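Local coordinates for protein beta-xylanase (Caldicellulosiruptor kristjanssonii, PDB 7NWN) that probably binds carbohydrate as a family 9 carbohydrate-binding module, a calcium-bearing part of a multimodular hyperthermostable xylanase-glucuronoyl esterase, at residues Q56-F61 and L73-D78. Sequence-based numbering, arbitrary orientation. Where two conformers were deposited one is given.
With CA (calcium ion), chain Q.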
# COMPACT_ATOMS: atom_id res chain seq x y z
N GLN A 56 19.16 -2.63 7.22
CA GLN A 56 18.86 -4.04 7.01
C GLN A 56 17.34 -4.26 6.90
O GLN A 56 16.88 -5.40 6.78
CB GLN A 56 19.41 -4.93 8.13
CG GLN A 56 20.86 -4.68 8.51
CD GLN A 56 21.79 -5.59 7.77
OE1 GLN A 56 22.04 -5.42 6.58
NE2 GLN A 56 22.30 -6.59 8.47
N THR A 57 16.56 -3.17 6.97
CA THR A 57 15.11 -3.24 6.74
C THR A 57 14.84 -3.46 5.25
O THR A 57 15.48 -2.84 4.42
CB THR A 57 14.40 -1.99 7.23
OG1 THR A 57 14.63 -2.05 8.63
CG2 THR A 57 12.90 -1.95 6.95
N ASN A 58 13.93 -4.39 4.93
CA ASN A 58 13.48 -4.54 3.56
C ASN A 58 12.00 -4.91 3.60
O ASN A 58 11.48 -5.16 4.69
CB ASN A 58 14.32 -5.50 2.71
CG ASN A 58 14.37 -6.87 3.33
OD1 ASN A 58 13.49 -7.69 3.10
ND2 ASN A 58 15.37 -7.12 4.16
N ALA A 59 11.35 -4.89 2.43
CA ALA A 59 9.91 -5.03 2.40
C ALA A 59 9.48 -5.59 1.05
O ALA A 59 10.24 -5.52 0.08
CB ALA A 59 9.24 -3.70 2.65
N LYS A 60 8.24 -6.08 1.02
CA LYS A 60 7.60 -6.49 -0.21
C LYS A 60 6.11 -6.22 -0.06
O LYS A 60 5.61 -6.02 1.06
CB LYS A 60 7.93 -7.97 -0.47
CG LYS A 60 7.79 -8.88 0.75
CD LYS A 60 8.20 -10.34 0.47
CE LYS A 60 8.30 -11.27 1.68
NZ LYS A 60 8.75 -12.63 1.27
N PHE A 61 5.40 -6.19 -1.18
CA PHE A 61 3.96 -6.01 -1.08
C PHE A 61 3.31 -6.63 -2.31
O PHE A 61 3.96 -6.75 -3.35
CB PHE A 61 3.60 -4.53 -0.89
CG PHE A 61 3.84 -3.70 -2.12
CD1 PHE A 61 5.08 -3.12 -2.36
CD2 PHE A 61 2.82 -3.50 -3.04
CE1 PHE A 61 5.31 -2.37 -3.51
CE2 PHE A 61 3.03 -2.74 -4.20
CZ PHE A 61 4.28 -2.18 -4.44
N LEU A 73 -1.13 -6.04 0.60
CA LEU A 73 -0.53 -6.89 1.64
C LEU A 73 0.96 -6.54 1.65
O LEU A 73 1.61 -6.75 0.63
CB LEU A 73 -0.71 -8.36 1.24
CG LEU A 73 0.00 -9.36 2.16
CD1 LEU A 73 -0.82 -9.49 3.41
CD2 LEU A 73 0.07 -10.72 1.48
N ALA A 74 1.45 -5.97 2.76
CA ALA A 74 2.86 -5.64 2.84
C ALA A 74 3.48 -6.46 3.96
O ALA A 74 2.90 -6.61 5.04
CB ALA A 74 3.03 -4.15 3.06
N GLU A 75 4.70 -6.97 3.70
CA GLU A 75 5.51 -7.50 4.79
C GLU A 75 6.84 -6.76 4.86
O GLU A 75 7.51 -6.54 3.82
CB GLU A 75 5.79 -8.99 4.56
CG GLU A 75 4.56 -9.80 4.81
CD GLU A 75 4.70 -11.31 4.71
OE1 GLU A 75 5.82 -11.81 4.68
OE2 GLU A 75 3.66 -11.97 4.70
N VAL A 76 7.21 -6.41 6.10
CA VAL A 76 8.43 -5.67 6.33
C VAL A 76 9.34 -6.53 7.22
O VAL A 76 8.93 -6.90 8.32
CB VAL A 76 8.12 -4.32 7.01
CG1 VAL A 76 9.40 -3.52 7.29
CG2 VAL A 76 7.13 -3.47 6.19
N TYR A 77 10.57 -6.77 6.76
CA TYR A 77 11.64 -7.29 7.60
C TYR A 77 12.34 -6.10 8.26
O TYR A 77 12.92 -5.25 7.59
CB TYR A 77 12.60 -8.11 6.73
CG TYR A 77 13.82 -8.59 7.48
CD1 TYR A 77 13.80 -9.78 8.20
CD2 TYR A 77 14.99 -7.82 7.49
CE1 TYR A 77 14.91 -10.21 8.91
CE2 TYR A 77 16.10 -8.22 8.21
CZ TYR A 77 16.06 -9.42 8.92
OH TYR A 77 17.14 -9.81 9.64
N ASP A 78 12.26 -6.06 9.60
CA ASP A 78 12.72 -4.96 10.40
C ASP A 78 12.93 -5.48 11.81
O ASP A 78 11.97 -5.64 12.57
CB ASP A 78 11.73 -3.80 10.36
CG ASP A 78 12.20 -2.52 11.06
OD1 ASP A 78 13.32 -2.47 11.64
OD2 ASP A 78 11.44 -1.56 10.98
CA CA Q . 12.66 -0.17 12.63
O HOH W 1 6.96 -13.97 2.99
O HOH W 2 15.23 -0.53 12.59
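Asn58 pairs with Tyr77, and Lys60 with Glu75, as the hydrogen-bonded pairs of an antiparallel ladder, a worked example of how a hairpin sorts its side chains between two faces. Each pair exchanges two backbone bonds, the shortest from Tyr77 N to Asn58 O at 2.8 Å. The packed face belongs to Ala59, Phe61, Ala74 and Val76; Ala59 and Ala74 touch Val168 and Phe166 on strand 161-171 of the other sheet. Here Val76 splits its branches: CG2 rests 4.1 Å from Ala59 CB, while CG1, anti to the backbone N (chi1 179°), meets Thr57 CG2 at 3.9 Å. Phe61 CB sits beside Ala74 CB, and its ring continues away from the hairpin to stack on Phe166.

At the end of this face the Thr57 hydroxyl donates a weak hydrogen bond, 3.3 Å from OG1 to Asp78 OD1. That carboxylate grips a calcium ion through both oxygens, in a site completed by Val80, Asp92, Ala171 and water. A valine at Thr57 would probably keep most of the apolar packing but leave Asp78 OD1 without this second-shell donor.

The other face is looser and wetter. Lys60 and Glu75 run side by side with extended chains, yet NZ and OE1 stay 4.6 Å apart, bridged by a water that accepts from the lysine and donates to the carboxylate; the firmer partner of Glu75 is Arg145, through OE2. Farther along, the Asn58 amide lies only 15° from parallel to the Tyr77 ring, its ND2 3.4 Å from CD2, and Gln56 O approaches the ring edge in plane. This two-sided hairpin, one face buried against a second sheet and one end tied to calcium, fits the beta-sandwich fold of family 9 carbohydrate-binding modules.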